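Local coordinates for Oxidored_FMN domain-containing protein ([Pseudomonas] geniculata N1, PDB 6L6J) that acts as an amine oxidase on 6-hydroxypseudooxynicotine and carries FMN, a [4Fe-4S] cluster and ADP, at residues 119-124 with 138-143; 180-185 with 199-204; 492-497 with 526-531; 583-588 with 595-600. All coordinates share one frame; numbering follows the deposited sequence.

Interaction 1. Residues 119-124 with 138-143; sequences HPLSPT and RTIDRQ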
loop_
_atom_site.group_PDB
_atom_site.type_symbol
_atom_site.label_atom_id
_atom_site.label_comp_id
_atom_site.label_asym_id
_atom_site.label_seq_id
_atom_site.Cartn_x
_atom_site.Cartn_y
_atom_site.Cartn_z
ATOM N N HIS A 119 -26.930 -3.331 -13.625
ATOM C CA HIS A 119 -27.299 -4.130 -12.428
ATOM C C HIS A 119 -26.158 -5.098 -12.103
ATOM O O HIS A 119 -25.768 -5.905 -12.931
ATOM C CB HIS A 119 -28.640 -4.835 -12.657
ATOM C CG HIS A 119 -29.770 -3.908 -12.924
ATOM N ND1 HIS A 119 -30.580 -3.401 -11.903
ATOM C CD2 HIS A 119 -30.280 -3.438 -14.091
ATOM C CE1 HIS A 119 -31.525 -2.631 -12.441
ATOM N NE2 HIS A 119 -31.364 -2.639 -13.794
ATOM N N PRO A 120 -25.544 -5.020 -10.910
ATOM C CA PRO A 120 -24.570 -6.030 -10.487
ATOM C C PRO A 120 -25.252 -7.380 -10.200
ATOM O O PRO A 120 -26.467 -7.437 -10.026
ATOM C CB PRO A 120 -23.946 -5.462 -9.196
ATOM C CG PRO A 120 -24.423 -4.025 -9.134
ATOM C CD PRO A 120 -25.726 -3.964 -9.907
ATOM N N LEU A 121 -24.454 -8.439 -10.120
ATOM C CA LEU A 121 -24.960 -9.833 -10.075
ATOM C C LEU A 121 -24.587 -10.483 -8.731
ATOM O O LEU A 121 -23.595 -10.077 -8.116
ATOM C CB LEU A 121 -24.390 -10.606 -11.270
ATOM C CG LEU A 121 -24.459 -9.894 -12.616
ATOM C CD1 LEU A 121 -23.694 -10.686 -13.658
ATOM C CD2 LEU A 121 -25.900 -9.669 -13.071
ATOM N N SER A 122 -25.393 -11.452 -8.303
ATOM C CA SER A 122 -25.203 -12.239 -7.066
ATOM C C SER A 122 -25.950 -13.559 -7.219
ATOM O O SER A 122 -26.963 -13.586 -7.934
ATOM C CB SER A 122 -25.691 -11.470 -5.865
ATOM O OG SER A 122 -25.593 -12.238 -4.664
ATOM N N PRO A 123 -25.492 -14.655 -6.553
ATOM C CA PRO A 123 -26.287 -15.873 -6.417
ATOM C C PRO A 123 -27.663 -15.523 -5.840
ATOM O O PRO A 123 -28.641 -16.116 -6.280
ATOM C CB PRO A 123 -25.499 -16.751 -5.426
ATOM C CG PRO A 123 -24.488 -15.815 -4.777
ATOM C CD PRO A 123 -24.210 -14.768 -5.840
ATOM N N THR A 124 -27.690 -14.550 -4.909
ATOM C CA THR A 124 -28.871 -14.128 -4.112
ATOM C C THR A 124 -28.774 -12.627 -3.824
ATOM O O THR A 124 -27.667 -12.179 -3.436
ATOM C CB THR A 124 -28.965 -14.967 -2.830
ATOM O OG1 THR A 124 -29.024 -16.331 -3.273
ATOM C CG2 THR A 124 -30.154 -14.613 -1.953
ATOM N N ARG A 138 -28.404 -8.206 -8.202
ATOM C CA ARG A 138 -29.653 -8.962 -8.545
ATOM C C ARG A 138 -29.387 -10.475 -8.483
ATOM O O ARG A 138 -28.303 -10.885 -8.841
ATOM C CB ARG A 138 -30.247 -8.507 -9.895
ATOM C CG ARG A 138 -29.569 -9.098 -11.123
ATOM C CD ARG A 138 -29.969 -8.379 -12.386
ATOM N NE ARG A 138 -29.249 -8.868 -13.554
ATOM C CZ ARG A 138 -29.454 -10.054 -14.143
ATOM N NH1 ARG A 138 -30.378 -10.890 -13.692
ATOM N NH2 ARG A 138 -28.718 -10.405 -15.182
ATOM N N THR A 139 -30.355 -11.255 -7.998
ATOM C CA THR A 139 -30.414 -12.742 -8.100
ATOM C C THR A 139 -30.346 -13.102 -9.587
ATOM O O THR A 139 -31.113 -12.479 -10.342
ATOM C CB THR A 139 -31.708 -13.312 -7.481
ATOM O OG1 THR A 139 -31.838 -12.917 -6.107
ATOM C CG2 THR A 139 -31.781 -14.827 -7.572
ATOM N N ILE A 140 -29.476 -14.038 -9.987
ATOM C CA ILE A 140 -29.258 -14.347 -11.432
ATOM C C ILE A 140 -30.014 -15.633 -11.823
ATOM O O ILE A 140 -29.995 -16.596 -11.048
ATOM C CB ILE A 140 -27.754 -14.346 -11.815
ATOM C CG1 ILE A 140 -26.897 -15.365 -11.061
ATOM C CG2 ILE A 140 -27.170 -12.946 -11.679
ATOM C CD1 ILE A 140 -25.459 -15.437 -11.573
ATOM N N ASP A 141 -30.715 -15.581 -12.963
ATOM C CA ASP A 141 -31.272 -16.719 -13.748
ATOM C C ASP A 141 -30.191 -17.768 -14.023
ATOM O O ASP A 141 -28.997 -17.412 -13.931
ATOM C CB ASP A 141 -31.647 -16.304 -15.182
ATOM C CG ASP A 141 -32.947 -15.557 -15.364
ATOM O OD1 ASP A 141 -33.650 -15.361 -14.364
ATOM O OD2 ASP A 141 -33.253 -15.192 -16.520
ATOM N N ARG A 142 -30.612 -18.938 -14.522
ATOM C CA ARG A 142 -29.753 -19.953 -15.214
ATOM C C ARG A 142 -29.255 -19.383 -16.556
ATOM O O ARG A 142 -28.098 -19.604 -16.907
ATOM C CB ARG A 142 -30.519 -21.273 -15.395
ATOM C CG ARG A 142 -31.261 -21.722 -14.137
ATOM C CD ARG A 142 -31.333 -23.218 -13.839
ATOM N NE ARG A 142 -30.104 -23.948 -14.154
ATOM C CZ ARG A 142 -29.593 -24.948 -13.445
ATOM N NH1 ARG A 142 -28.467 -25.517 -13.842
ATOM N NH2 ARG A 142 -30.193 -25.365 -12.342
ATOM N N GLN A 143 -30.096 -18.666 -17.292
ATOM C CA GLN A 143 -29.708 -18.017 -18.575
ATOM C C GLN A 143 -28.636 -16.939 -18.315
ATOM O O GLN A 143 -27.732 -16.788 -19.132
ATOM C CB GLN A 143 -30.944 -17.448 -19.277
ATOM C CG GLN A 143 -30.667 -16.914 -20.688
ATOM C CD GLN A 143 -30.019 -17.915 -21.623
ATOM O OE1 GLN A 143 -30.593 -18.946 -21.976
ATOM N NE2 GLN A 143 -28.793 -17.623 -22.028
HETATM O O HOH W 1 -27.348 -7.078 -14.887
#
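Leu121 and Ser122 pair with Arg138 and Thr139 in a short two-stranded parallel sheet, separate from the eight-stranded barrel that holds the FMN. Arg138 N donates to Pro120 O at 2.8 Å, with an angle of 164° at the hydrogen. Two weak backbone bonds continue the pairing, Ser122 N to Arg138 O and Ile140 N to Ser122 O. Leu121 and Arg138 lie side by side on one face and run the same way, with Leu121 CD2 3.5 Å from Arg138 NE. The extended arginine chain carries the guanidinium on alongside Leu121, and Arg138 CD lies 3.8 Å from His119 CB. A water in the guanidinium plane links Arg138 NE to His119 O, and Arg138 NH2 forms a salt bridge with Asp144. Ile140 crosses Leu121 at about a right angle, its CG2 3.7 Å from Leu121 CB. On the face of Ser122 and Thr139, Thr139 CG2 lies 3.6 Å from Pro123 O, while Thr139 OG1 bonds to Thr125. Helix 177-182 packs on Leu121 through Leu177 and on Ile140 through Phe181. The strands form part of a long beta-alpha connection, from strand 99-105 to helix 142-162, in the TIM barrel of the NADH:flavin oxidoreductase family.

Interaction 2. Residues 180-185 with 199-204; sequences DFLDTR and NRVRLL
Phe181 and Leu182 pack the last turn of helix 177-182 against Arg200, Val201 and Leu203 of helix 197-215. Both helices belong to the beta-alpha-beta crossover between strands 166-171 and 220-229 of the TIM barrel. The tight part is mostly apolar, with one buried polar bond. Leu203 has CG anti to its backbone N (chi1 -172°), and its CD2 sits over the centre of the Phe181 ring. This CH-pi contact is 3.5 Å from CD2 to the ring centroid and 9° off the normal. Next to it, Leu182 CD2 reaches Val201 CG2 at 4.2 Å, and Val245 of helix 241-249 touches both residues. In the polar bond, Arg200 NE donates to Leu182 O at 3.0 Å, with 162° at the hydrogen. The oxygen lies in the guanidinium plane, but the donor stands above the plane of the carbonyl. Arg200 NH2 also forms a salt bridge with Asp241, so the guanidinium has a second anchor outside the two segments. The positive group would probably be favoured by the carbonyl end of helix 177-182. The looser side begins where that helix ends. Asp183 OD1 accepts from Arg185 N in an Asx turn. Thr184, partly exposed, lays its CG2 over one face of the Arg200 guanidinium, off centre, 3.3 Å from NE.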
loop_
_atom_site.group_PDB
_atom_site.type_symbol
_atom_site.label_atom_id
_atom_site.label_comp_id
_atom_site.label_asym_id
_atom_site.label_seq_id
_atom_site.Cartn_x
_atom_site.Cartn_y
_atom_site.Cartn_z
ATOM N N ASP A 180 -18.678 -15.421 -4.117
ATOM C CA ASP A 180 -20.092 -15.206 -3.710
ATOM C C ASP A 180 -20.872 -16.514 -3.887
ATOM O O ASP A 180 -21.618 -16.893 -2.977
ATOM C CB ASP A 180 -20.739 -14.048 -4.471
ATOM C CG ASP A 180 -20.163 -12.669 -4.148
ATOM O OD1 ASP A 180 -19.473 -12.540 -3.083
ATOM O OD2 ASP A 180 -20.384 -11.724 -4.974
ATOM N N PHE A 181 -20.669 -17.239 -4.978
ATOM C CA PHE A 181 -21.369 -18.531 -5.196
ATOM C C PHE A 181 -20.876 -19.560 -4.173
ATOM O O PHE A 181 -21.715 -20.244 -3.556
ATOM C CB PHE A 181 -21.257 -18.967 -6.654
ATOM C CG PHE A 181 -22.393 -18.495 -7.522
ATOM C CD1 PHE A 181 -22.446 -17.195 -7.974
ATOM C CD2 PHE A 181 -23.414 -19.364 -7.888
ATOM C CE1 PHE A 181 -23.478 -16.771 -8.801
ATOM C CE2 PHE A 181 -24.455 -18.936 -8.699
ATOM C CZ PHE A 181 -24.485 -17.640 -9.153
ATOM N N LEU A 182 -19.566 -19.638 -3.944
ATOM C CA LEU A 182 -18.943 -20.531 -2.919
ATOM C C LEU A 182 -19.503 -20.318 -1.505
ATOM O O LEU A 182 -19.587 -21.304 -0.753
ATOM C CB LEU A 182 -17.447 -20.226 -2.857
ATOM C CG LEU A 182 -16.533 -21.219 -3.539
ATOM C CD1 LEU A 182 -15.096 -20.872 -3.180
ATOM C CD2 LEU A 182 -16.900 -22.647 -3.141
ATOM N N ASP A 183 -19.731 -19.061 -1.122
ATOM C CA ASP A 183 -19.945 -18.602 0.282
ATOM C C ASP A 183 -21.401 -18.857 0.681
ATOM O O ASP A 183 -22.298 -18.208 0.076
ATOM C CB ASP A 183 -19.585 -17.115 0.414
ATOM C CG ASP A 183 -19.424 -16.618 1.841
ATOM O OD1 ASP A 183 -19.964 -17.295 2.752
ATOM O OD2 ASP A 183 -18.754 -15.566 2.038
ATOM N N THR A 184 -21.636 -19.745 1.658
ATOM C CA THR A 184 -22.994 -20.039 2.208
ATOM C C THR A 184 -23.601 -18.801 2.856
ATOM O O THR A 184 -24.832 -18.763 2.946
ATOM C CB THR A 184 -23.017 -21.168 3.239
ATOM O OG1 THR A 184 -21.979 -20.921 4.185
ATOM C CG2 THR A 184 -22.835 -22.523 2.595
ATOM N N ARG A 185 -22.784 -17.838 3.282
ATOM C CA ARG A 185 -23.283 -16.550 3.827
ATOM C C ARG A 185 -23.916 -15.688 2.723
ATOM O O ARG A 185 -24.724 -14.829 3.069
ATOM C CB ARG A 185 -22.176 -15.779 4.540
ATOM C CG ARG A 185 -22.265 -15.875 6.057
ATOM C CD ARG A 185 -21.002 -15.306 6.647
ATOM N NE ARG A 185 -20.816 -15.355 8.091
ATOM C CZ ARG A 185 -21.561 -14.712 8.981
ATOM N NH1 ARG A 185 -21.268 -14.807 10.270
ATOM N NH2 ARG A 185 -22.608 -14.001 8.595
ATOM N N ASN A 199 -22.468 -28.188 -5.428
ATOM C CA ASN A 199 -23.314 -27.144 -6.084
ATOM C C ASN A 199 -22.664 -25.753 -5.988
ATOM O O ASN A 199 -22.724 -24.995 -6.981
ATOM C CB ASN A 199 -24.720 -27.091 -5.480
ATOM C CG ASN A 199 -25.603 -28.225 -5.946
ATOM O OD1 ASN A 199 -25.106 -29.208 -6.498
ATOM N ND2 ASN A 199 -26.906 -28.075 -5.760
ATOM N N ARG A 200 -22.088 -25.414 -4.832
ATOM C CA ARG A 200 -21.522 -24.059 -4.568
ATOM C C ARG A 200 -20.239 -23.862 -5.384
ATOM O O ARG A 200 -19.976 -22.728 -5.801
ATOM C CB ARG A 200 -21.350 -23.836 -3.061
ATOM C CG ARG A 200 -22.626 -23.330 -2.391
ATOM C CD ARG A 200 -22.776 -23.685 -0.919
ATOM N NE ARG A 200 -21.478 -23.620 -0.262
ATOM C CZ ARG A 200 -20.887 -24.613 0.390
ATOM N NH1 ARG A 200 -21.486 -25.777 0.572
ATOM N NH2 ARG A 200 -19.697 -24.415 0.913
ATOM N N VAL A 201 -19.494 -24.939 -5.647
ATOM C CA VAL A 201 -18.197 -24.886 -6.382
ATOM C C VAL A 201 -18.434 -24.991 -7.900
ATOM O O VAL A 201 -17.505 -24.677 -8.642
ATOM C CB VAL A 201 -17.231 -25.974 -5.878
ATOM C CG1 VAL A 201 -17.433 -27.303 -6.600
ATOM C CG2 VAL A 201 -15.782 -25.509 -5.984
ATOM N N ARG A 202 -19.625 -25.405 -8.332
ATOM C CA ARG A 202 -19.976 -25.691 -9.752
ATOM C C ARG A 202 -19.579 -24.512 -10.660
ATOM O O ARG A 202 -19.050 -24.754 -11.780
ATOM C CB ARG A 202 -21.479 -25.977 -9.884
ATOM C CG ARG A 202 -21.933 -26.295 -11.305
ATOM C CD ARG A 202 -23.390 -26.738 -11.426
ATOM N NE ARG A 202 -23.776 -27.641 -10.351
ATOM C CZ ARG A 202 -23.352 -28.897 -10.222
ATOM N NH1 ARG A 202 -22.540 -29.430 -11.120
ATOM N NH2 ARG A 202 -23.732 -29.622 -9.183
ATOM N N LEU A 203 -19.849 -23.274 -10.245
ATOM C CA LEU A 203 -19.629 -22.129 -11.151
ATOM C C LEU A 203 -18.122 -21.951 -11.361
ATOM O O LEU A 203 -17.718 -21.725 -12.527
ATOM C CB LEU A 203 -20.274 -20.866 -10.593
ATOM C CG LEU A 203 -20.272 -19.672 -11.542
ATOM C CD1 LEU A 203 -20.578 -20.097 -12.974
ATOM C CD2 LEU A 203 -21.266 -18.621 -11.090
ATOM N N LEU A 204 -17.335 -22.065 -10.286
ATOM C CA LEU A 204 -15.852 -21.961 -10.327
ATOM C C LEU A 204 -15.276 -23.069 -11.219
ATOM O O LEU A 204 -14.397 -22.748 -12.030
ATOM C CB LEU A 204 -15.257 -22.046 -8.916
ATOM C CG LEU A 204 -13.726 -22.105 -8.886
ATOM C CD1 LEU A 204 -13.115 -20.886 -9.568
ATOM C CD2 LEU A 204 -13.203 -22.232 -7.480
#

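Interaction 3. Residues 492-497 with 526-531; sequences RNHDEP and YDEDYY
Tyr526 OH and His494 NE2 are hydrogen-bonded at 3.1 Å, and either could be the donor. Their rings meet rim to rim, with planes at 73°. Asp527 OD1 accepts from both Asp529 N and Tyr530 N and so shapes the turn. Glu528 grips Asn493 with both oxygens: OE1 takes Asn493 N at 2.7 Å, and OE2 takes Asn493 ND2 at 2.7 Å on its syn side. Thr553 is a further partner of OE2, and a water joins OE1 to the backbone N of Arg492 and His494. This turn connects strand 522-527 to helix 533-542 in the OYE-like second alpha/beta domain. Glu528 O accepts from Arg492 NE at 3.0 Å, met from above the carbonyl plane. Asp529 O receives a weak bond from Arg492 NH2. The Arg492 chain bends at chi3 (-72°), and its guanidinium lies flat on the Tyr530 ring in an off-centre cation-pi stack. The planes are 10° apart and the centres 4.1 Å apart. Tyr530 OH is bonded to Thr553.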
loop_
_atom_site.group_PDB
_atom_site.type_symbol
_atom_site.label_atom_id
_atom_site.label_comp_id
_atom_site.label_asym_id
_atom_site.label_seq_id
_atom_site.Cartn_x
_atom_site.Cartn_y
_atom_site.Cartn_z
ATOM N N ARG A 492 -8.195 21.254 12.456
ATOM C CA ARG A 492 -9.279 20.743 11.569
ATOM C C ARG A 492 -10.581 21.470 11.883
ATOM O O ARG A 492 -10.882 22.389 11.137
ATOM C CB ARG A 492 -9.445 19.225 11.673
ATOM C CG ARG A 492 -10.375 18.650 10.612
ATOM C CD ARG A 492 -10.468 17.137 10.671
ATOM N NE ARG A 492 -9.249 16.500 10.209
ATOM C CZ ARG A 492 -8.941 16.268 8.935
ATOM N NH1 ARG A 492 -9.768 16.629 7.963
ATOM N NH2 ARG A 492 -7.793 15.688 8.634
ATOM N N ASN A 493 -11.306 21.070 12.932
ATOM C CA ASN A 493 -12.687 21.542 13.227
ATOM C C ASN A 493 -12.685 22.652 14.282
ATOM O O ASN A 493 -13.748 23.217 14.520
ATOM C CB ASN A 493 -13.584 20.380 13.644
ATOM C CG ASN A 493 -13.704 19.384 12.513
ATOM O OD1 ASN A 493 -13.937 19.788 11.377
ATOM N ND2 ASN A 493 -13.512 18.103 12.809
ATOM N N HIS A 494 -11.536 22.917 14.904
ATOM C CA HIS A 494 -11.315 24.079 15.801
ATOM C C HIS A 494 -10.380 25.055 15.086
ATOM O O HIS A 494 -9.215 24.639 14.763
ATOM C CB HIS A 494 -10.712 23.659 17.149
ATOM C CG HIS A 494 -11.468 22.600 17.884
ATOM N ND1 HIS A 494 -12.307 22.881 18.936
ATOM C CD2 HIS A 494 -11.459 21.260 17.766
ATOM C CE1 HIS A 494 -12.805 21.759 19.403
ATOM N NE2 HIS A 494 -12.297 20.755 18.713
ATOM N N ASP A 495 -10.876 26.277 14.855
ATOM C CA ASP A 495 -10.082 27.452 14.409
ATOM C C ASP A 495 -9.543 28.161 15.657
ATOM O O ASP A 495 -8.546 28.884 15.541
ATOM C CB ASP A 495 -10.932 28.361 13.507
ATOM C CG ASP A 495 -12.165 28.972 14.170
ATOM O OD1 ASP A 495 -12.724 28.357 15.087
ATOM O OD2 ASP A 495 -12.553 30.062 13.769
ATOM N N GLU A 496 -10.185 27.932 16.802
ATOM C CA GLU A 496 -9.941 28.652 18.079
ATOM C C GLU A 496 -9.403 27.676 19.123
ATOM O O GLU A 496 -9.896 26.547 19.245
ATOM C CB GLU A 496 -11.237 29.308 18.566
ATOM C CG GLU A 496 -11.596 30.597 17.835
ATOM C CD GLU A 496 -10.634 31.754 18.080
ATOM O OE1 GLU A 496 -10.218 31.971 19.251
ATOM O OE2 GLU A 496 -10.281 32.429 17.102
ATOM N N PRO A 497 -8.390 28.099 19.920
ATOM C CA PRO A 497 -7.904 27.310 21.048
ATOM C C PRO A 497 -9.031 26.664 21.864
ATOM O O PRO A 497 -9.998 27.324 22.157
ATOM C CB PRO A 497 -7.179 28.361 21.906
ATOM C CG PRO A 497 -6.637 29.357 20.898
ATOM C CD PRO A 497 -7.666 29.377 19.785
ATOM N N TYR A 526 -7.436 12.769 21.856
ATOM C CA TYR A 526 -8.396 13.458 20.957
ATOM C C TYR A 526 -7.778 13.484 19.564
ATOM O O TYR A 526 -6.665 14.044 19.408
ATOM C CB TYR A 526 -8.720 14.845 21.503
ATOM C CG TYR A 526 -9.827 15.586 20.795
ATOM C CD1 TYR A 526 -11.054 14.993 20.535
ATOM C CD2 TYR A 526 -9.665 16.918 20.448
ATOM C CE1 TYR A 526 -12.071 15.703 19.918
ATOM C CE2 TYR A 526 -10.676 17.642 19.842
ATOM C CZ TYR A 526 -11.878 17.028 19.568
ATOM O OH TYR A 526 -12.858 17.750 18.952
ATOM N N ASP A 527 -8.446 12.813 18.624
ATOM C CA ASP A 527 -7.981 12.623 17.229
ATOM C C ASP A 527 -8.779 13.548 16.306
ATOM O O ASP A 527 -9.957 13.252 16.056
ATOM C CB ASP A 527 -8.097 11.157 16.815
ATOM C CG ASP A 527 -7.535 10.896 15.440
ATOM O OD1 ASP A 527 -6.780 11.780 14.951
ATOM O OD2 ASP A 527 -7.854 9.815 14.876
ATOM N N GLU A 528 -8.135 14.630 15.860
ATOM C CA GLU A 528 -8.574 15.521 14.753
ATOM C C GLU A 528 -7.575 15.421 13.579
ATOM O O GLU A 528 -7.609 16.310 12.699
ATOM C CB GLU A 528 -8.639 16.965 15.255
ATOM C CG GLU A 528 -9.911 17.283 16.008
ATOM C CD GLU A 528 -10.995 17.901 15.150
ATOM O OE1 GLU A 528 -10.774 19.019 14.652
ATOM O OE2 GLU A 528 -12.041 17.255 14.967
ATOM N N ASP A 529 -6.682 14.424 13.595
ATOM C CA ASP A 529 -5.695 14.165 12.518
ATOM C C ASP A 529 -6.254 13.087 11.592
ATOM O O ASP A 529 -6.068 13.233 10.385
ATOM C CB ASP A 529 -4.350 13.723 13.083
ATOM C CG ASP A 529 -3.426 13.148 12.033
ATOM O OD1 ASP A 529 -2.766 13.935 11.348
ATOM O OD2 ASP A 529 -3.416 11.919 11.898
ATOM N N TYR A 530 -6.869 12.039 12.153
ATOM C CA TYR A 530 -7.683 11.015 11.432
ATOM C C TYR A 530 -6.792 9.914 10.827
ATOM O O TYR A 530 -7.312 9.057 10.048
ATOM C CB TYR A 530 -8.543 11.663 10.329
ATOM C CG TYR A 530 -9.699 12.522 10.790
ATOM C CD1 TYR A 530 -9.920 12.804 12.130
ATOM C CD2 TYR A 530 -10.567 13.087 9.870
ATOM C CE1 TYR A 530 -10.987 13.583 12.549
ATOM C CE2 TYR A 530 -11.618 13.901 10.261
ATOM C CZ TYR A 530 -11.835 14.145 11.604
ATOM O OH TYR A 530 -12.913 14.891 11.953
ATOM N N TYR A 531 -5.490 9.895 11.133
ATOM C CA TYR A 531 -4.582 8.814 10.641
ATOM C C TYR A 531 -4.033 8.002 11.829
ATOM O O TYR A 531 -4.796 7.733 12.753
ATOM C CB TYR A 531 -3.609 9.482 9.666
ATOM C CG TYR A 531 -2.767 8.551 8.839
ATOM C CD1 TYR A 531 -3.060 7.203 8.725
ATOM C CD2 TYR A 531 -1.636 9.008 8.193
ATOM C CE1 TYR A 531 -2.249 6.342 8.006
ATOM C CE2 TYR A 531 -0.831 8.163 7.437
ATOM C CZ TYR A 531 -1.128 6.817 7.350
ATOM O OH TYR A 531 -0.338 5.967 6.612
HETATM O O HOH W 2 -9.181 21.021 15.374
HETATM O O HOH W 3 -14.458 16.789 10.210
#

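Interaction 4. Residues 583-588 with 595-600; sequences VGTAIA and VKVSRL
Ala586 and Ser598 exchange two backbone hydrogen bonds, Ala586 N to Ser598 O and Ser598 N to Ala586 O, each 2.9 Å. They form a hydrogen-bonded pair near the open end of a beta hairpin, strands 585-590 and 594-599. Leu600 N donates to Gly584 O at 2.9 Å and 172°, and Ala588 N to Lys596 O at 3.0 Å. The short strand axes make an angle of 140°, so the hairpin is clearly twisted. Strand 605-609 pairs with 594-599 and completes a three-stranded antiparallel sheet. Thr585 with Arg599 and Ile587 with Val597 are non-hydrogen-bonded pairs on one face. Thr585 turns OG1 back to Val583 O, where it donates a bond, and this leaves CG2 anti to the backbone N, 3.6 Å from Val597 CB. Arg599 rests CG near Gly584 O, while its NH2 forms a salt bridge with Asp602. Ala586 and Ser598 point to the other face. There the methyl CB of Ala586 packs against Leu600 CD2 at 3.9 Å.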
loop_
_atom_site.group_PDB
_atom_site.type_symbol
_atom_site.label_atom_id
_atom_site.label_comp_id
_atom_site.label_asym_id
_atom_site.label_seq_id
_atom_site.Cartn_x
_atom_site.Cartn_y
_atom_site.Cartn_z
ATOM N N VAL A 583 -16.747 8.182 19.316
ATOM C CA VAL A 583 -16.828 8.762 17.943
ATOM C C VAL A 583 -17.910 9.846 17.851
ATOM O O VAL A 583 -18.642 10.077 18.831
ATOM C CB VAL A 583 -17.048 7.651 16.914
ATOM C CG1 VAL A 583 -15.820 6.732 16.888
ATOM C CG2 VAL A 583 -18.348 6.880 17.154
ATOM N N GLY A 584 -17.957 10.522 16.693
ATOM C CA GLY A 584 -18.833 11.683 16.427
ATOM C C GLY A 584 -18.936 12.614 17.625
ATOM O O GLY A 584 -20.058 13.110 17.876
ATOM N N THR A 585 -17.816 12.859 18.307
ATOM C CA THR A 585 -17.742 13.609 19.581
ATOM C C THR A 585 -16.592 14.614 19.515
ATOM O O THR A 585 -15.463 14.220 19.165
ATOM C CB THR A 585 -17.578 12.679 20.799
ATOM O OG1 THR A 585 -18.728 11.850 20.943
ATOM C CG2 THR A 585 -17.439 13.418 22.105
ATOM N N ALA A 586 -16.876 15.868 19.876
ATOM C CA ALA A 586 -15.882 16.962 19.971
ATOM C C ALA A 586 -15.686 17.357 21.441
ATOM O O ALA A 586 -16.622 17.177 22.265
ATOM C CB ALA A 586 -16.335 18.135 19.141
ATOM N N ILE A 587 -14.515 17.919 21.739
ATOM C CA ILE A 587 -14.183 18.518 23.057
ATOM C C ILE A 587 -14.628 19.985 23.066
ATOM O O ILE A 587 -14.123 20.766 22.228
ATOM C CB ILE A 587 -12.681 18.355 23.325
ATOM C CG1 ILE A 587 -12.346 16.882 23.567
ATOM C CG2 ILE A 587 -12.243 19.234 24.483
ATOM C CD1 ILE A 587 -10.895 16.625 23.888
ATOM N N ALA A 588 -15.520 20.336 23.996
ATOM C CA ALA A 588 -15.982 21.723 24.252
ATOM C C ALA A 588 -14.897 22.469 25.030
ATOM O O ALA A 588 -14.588 23.638 24.681
ATOM C CB ALA A 588 -17.288 21.732 25.009
ATOM N N VAL A 595 -12.831 16.447 30.918
ATOM C CA VAL A 595 -13.177 17.253 29.709
ATOM C C VAL A 595 -14.701 17.250 29.557
ATOM O O VAL A 595 -15.326 16.193 29.836
ATOM C CB VAL A 595 -12.476 16.735 28.443
ATOM C CG1 VAL A 595 -10.996 16.485 28.686
ATOM C CG2 VAL A 595 -13.141 15.487 27.896
ATOM N N LYS A 596 -15.266 18.406 29.181
ATOM C CA LYS A 596 -16.641 18.513 28.653
ATOM C C LYS A 596 -16.576 18.194 27.156
ATOM O O LYS A 596 -15.664 18.727 26.470
ATOM C CB LYS A 596 -17.244 19.893 28.923
ATOM C CG LYS A 596 -17.671 20.135 30.371
ATOM C CD LYS A 596 -18.483 21.419 30.558
ATOM C CE LYS A 596 -18.662 21.810 32.020
ATOM N NZ LYS A 596 -17.425 22.385 32.616
ATOM N N VAL A 597 -17.468 17.308 26.696
ATOM C CA VAL A 597 -17.578 16.904 25.270
ATOM C C VAL A 597 -19.020 17.126 24.798
ATOM O O VAL A 597 -19.920 17.228 25.621
ATOM C CB VAL A 597 -17.119 15.450 25.052
ATOM C CG1 VAL A 597 -15.726 15.203 25.601
ATOM C CG2 VAL A 597 -18.103 14.447 25.618
ATOM N N SER A 598 -19.199 17.187 23.491
ATOM C CA SER A 598 -20.488 17.368 22.788
ATOM C C SER A 598 -20.559 16.327 21.667
ATOM O O SER A 598 -19.546 16.187 20.956
ATOM C CB SER A 598 -20.579 18.775 22.255
ATOM O OG SER A 598 -21.781 18.957 21.544
ATOM N N ARG A 599 -21.682 15.612 21.534
ATOM C CA ARG A 599 -21.954 14.760 20.348
ATOM C C ARG A 599 -22.368 15.656 19.174
ATOM O O ARG A 599 -23.244 16.502 19.373
ATOM C CB ARG A 599 -23.025 13.718 20.663
ATOM C CG ARG A 599 -22.898 12.450 19.828
ATOM C CD ARG A 599 -23.720 11.336 20.421
ATOM N NE ARG A 599 -25.107 11.747 20.518
ATOM C CZ ARG A 599 -26.077 11.022 21.061
ATOM N NH1 ARG A 599 -25.838 9.830 21.586
ATOM N NH2 ARG A 599 -27.304 11.508 21.081
ATOM N N LEU A 600 -21.745 15.481 18.003
ATOM C CA LEU A 600 -21.964 16.359 16.818
ATOM C C LEU A 600 -23.403 16.221 16.288
ATOM O O LEU A 600 -23.976 17.244 15.941
ATOM C CB LEU A 600 -20.896 16.075 15.755
ATOM C CG LEU A 600 -19.469 16.428 16.182
ATOM C CD1 LEU A 600 -18.466 16.175 15.058
ATOM C CD2 LEU A 600 -19.366 17.879 16.643
#

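Overall arrangement
The four contacts follow one another along the chain and form two pairs. Interactions 1 and 2 lie in the TIM-barrel domain, their centres about 13 Å apart. Ile140 and Pro123 of interaction 1 pack on Phe181 of interaction 2, so helix 177-182 serves both. Interactions 3 and 4 lie in the later part of the chain, their centres about 12 Å apart. Tyr526 joins them: its hydroxyl reaches Ile587 N, probably as a weak hydrogen bond, and His494 packs on Ile587 O. The two pairs are about 45 Å apart between centres. They therefore lie in separate regions. One is the FMN-binding barrel. In the other, strand 522-527 and the 585-599 hairpin belong to the OYE-like second alpha/beta domain, and 492-497 packs against that strand's end.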